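Local structure of bile salt hydrolase/transferase (Clostridium perfringens, 2BJF) at residues E8-L13 with S246-E251. The protein hydrolyses the amide bond of glycine- and taurine-conjugated bile salts, releasing free bile acids, and also acts as a bile acid amine N-acyltransferase. Numbering follows the deposited sequence.
Sequences ETKDGL and SIDLIE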
loop_
_atom_site.group_PDB
_atom_site.type_symbol
_atom_site.label_atom_id
_atom_site.label_comp_id
_atom_site.label_asym_id
_atom_site.label_seq_id
_atom_site.Cartn_x
_atom_site.Cartn_y
_atom_site.Cartn_z
ATOM N N GLU A 8 -27.256 -3.193 -11.597
ATOM C CA GLU A 8 -28.572 -2.763 -12.076
ATOM C C GLU A 8 -28.464 -1.460 -12.865
ATOM O O GLU A 8 -27.826 -0.503 -12.418
ATOM C CB GLU A 8 -29.561 -2.601 -10.916
ATOM C CG GLU A 8 -30.996 -2.305 -11.365
ATOM C CD GLU A 8 -31.950 -2.005 -10.220
ATOM O OE1 GLU A 8 -31.523 -2.008 -9.046
ATOM O OE2 GLU A 8 -33.144 -1.766 -10.501
ATOM N N THR A 9 -29.098 -1.432 -14.036
ATOM C CA THR A 9 -29.061 -0.262 -14.910
ATOM C C THR A 9 -30.047 0.816 -14.469
ATOM O O THR A 9 -30.908 0.578 -13.616
ATOM C CB THR A 9 -29.359 -0.625 -16.386
ATOM O OG1 THR A 9 -30.729 -1.030 -16.518
ATOM C CG2 THR A 9 -28.444 -1.740 -16.872
ATOM N N LYS A 10 -29.917 1.994 -15.078
ATOM C CA LYS A 10 -30.798 3.138 -14.821
ATOM C C LYS A 10 -32.283 2.857 -15.095
ATOM O O LYS A 10 -33.156 3.486 -14.489
ATOM C CB LYS A 10 -30.330 4.363 -15.619
ATOM C CG LYS A 10 -30.298 4.170 -17.136
ATOM C CD LYS A 10 -29.714 5.382 -17.844
ATOM C CE LYS A 10 -29.869 5.281 -19.353
ATOM N NZ LYS A 10 -28.984 4.242 -19.948
ATOM N N ASP A 11 -32.551 1.908 -15.991
ATOM C CA ASP A 11 -33.915 1.547 -16.379
ATOM C C ASP A 11 -34.484 0.398 -15.541
ATOM O O ASP A 11 -35.635 -0.005 -15.728
ATOM C CB ASP A 11 -33.962 1.186 -17.870
ATOM C CG ASP A 11 -33.533 2.335 -18.766
ATOM O OD1 ASP A 11 -34.054 3.458 -18.600
ATOM O OD2 ASP A 11 -32.673 2.110 -19.644
ATOM N N GLY A 12 -33.676 -0.120 -14.620
ATOM C CA GLY A 12 -34.084 -1.236 -13.762
ATOM C C GLY A 12 -33.785 -2.627 -14.286
ATOM O O GLY A 12 -34.301 -3.615 -13.756
ATOM N N LEU A 13 -32.960 -2.709 -15.328
ATOM C CA LEU A 13 -32.535 -3.996 -15.871
ATOM C C LEU A 13 -31.329 -4.516 -15.099
ATOM O O LEU A 13 -30.595 -3.740 -14.486
ATOM C CB LEU A 13 -32.217 -3.887 -17.366
ATOM C CG LEU A 13 -33.353 -3.477 -18.315
ATOM C CD1 LEU A 13 -32.834 -3.364 -19.738
ATOM C CD2 LEU A 13 -34.532 -4.444 -18.248
ATOM N N SER A 246 -27.134 6.869 -14.332
ATOM C CA SER A 246 -26.271 6.850 -15.514
ATOM C C SER A 246 -25.817 5.439 -15.900
ATOM O O SER A 246 -25.205 5.245 -16.956
ATOM C CB SER A 246 -25.049 7.751 -15.299
ATOM O OG SER A 246 -25.433 9.107 -15.150
ATOM N N ILE A 247 -26.117 4.459 -15.051
ATOM C CA ILE A 247 -25.643 3.093 -15.269
ATOM C C ILE A 247 -26.288 2.450 -16.498
ATOM O O ILE A 247 -27.510 2.303 -16.572
ATOM C CB ILE A 247 -25.821 2.195 -14.016
ATOM C CG1 ILE A 247 -25.012 2.757 -12.840
ATOM C CG2 ILE A 247 -25.395 0.756 -14.326
ATOM C CD1 ILE A 247 -25.247 2.063 -11.505
ATOM N N ASP A 248 -25.441 2.098 -17.462
ATOM C CA ASP A 248 -25.853 1.359 -18.652
ATOM C C ASP A 248 -24.797 0.311 -19.013
ATOM O O ASP A 248 -23.833 0.112 -18.266
ATOM C CB ASP A 248 -26.134 2.309 -19.829
ATOM C CG ASP A 248 -24.988 3.280 -20.103
ATOM O OD1 ASP A 248 -23.849 3.039 -19.652
ATOM O OD2 ASP A 248 -25.232 4.296 -20.787
ATOM N N LEU A 249 -24.975 -0.341 -20.161
ATOM C CA LEU A 249 -24.123 -1.456 -20.582
ATOM C C LEU A 249 -22.619 -1.177 -20.495
ATOM O O LEU A 249 -21.868 -1.982 -19.941
ATOM C CB LEU A 249 -24.494 -1.908 -22.001
ATOM C CG LEU A 249 -23.754 -3.111 -22.595
ATOM C CD1 LEU A 249 -23.961 -4.367 -21.757
ATOM C CD2 LEU A 249 -24.200 -3.349 -24.029
ATOM N N ILE A 250 -22.184 -0.042 -21.036
ATOM C CA ILE A 250 -20.754 0.258 -21.111
ATOM C C ILE A 250 -20.099 0.437 -19.733
ATOM O O ILE A 250 -18.918 0.135 -19.564
ATOM C CB ILE A 250 -20.446 1.458 -22.067
ATOM C CG1 ILE A 250 -18.984 1.429 -22.535
ATOM C CG2 ILE A 250 -20.799 2.801 -21.424
ATOM C CD1 ILE A 250 -18.611 0.209 -23.370
ATOM N N GLU A 251 -20.879 0.897 -18.752
ATOM C CA GLU A 251 -20.381 1.093 -17.385
ATOM C C GLU A 251 -19.894 -0.214 -16.758
ATOM O O GLU A 251 -18.909 -0.230 -16.013
ATOM C CB GLU A 251 -21.454 1.729 -16.493
ATOM C CG GLU A 251 -21.935 3.116 -16.930
ATOM C CD GLU A 251 -20.872 4.205 -16.836
ATOM O OE1 GLU A 251 -19.732 3.928 -16.406
ATOM O OE2 GLU A 251 -21.189 5.356 -17.197
#
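Backbone meets backbone where Lys10 N donates to Ile247 O over 2.8 Å. The bond is nearly straight, with an N-H...O angle of 164°, and lies in the carbonyl plane on a lone pair. Lys10 CG packs against the same Ile247 O at 3.4 Å, in the tightly packed part of the contact. Ile247 sets its CG2 anti to its own backbone N and against Glu8 O at 3.3 Å, while CB and CG2 also rest near Thr9 CA. A branched aliphatic residue suits this buried position, since its side chain also reaches Met239 and Ile240 of helix 225-243. The 8-13 segment belongs to the hairpin joining strands 3-8 and 14-22 of the Ntn-hydrolase fold, and Thr9 to Gly12 form a type I beta turn there. Thr9 suits the corner because its OG1, placed between backbone N and carbonyl carbon (chi1 68°), accepts a bond from Leu13 N at 3.0 Å; Gly12 takes the positive phi (90°) at the end of the turn, which glycine adopts easily. Toward solvent the contact is looser. The end of the long, flexible Lys10 chain turns to bring NZ within 3.4 Å of Asp248 CB. Asp248 suits its place because its carboxylate supplies the negative charge facing this exposed ammonium, but the salt bridge from Lys10 NZ to Asp248 OD2 is long, at 3.8 Å, and probably contributes only a diffuse attraction just ahead of helix 249-257.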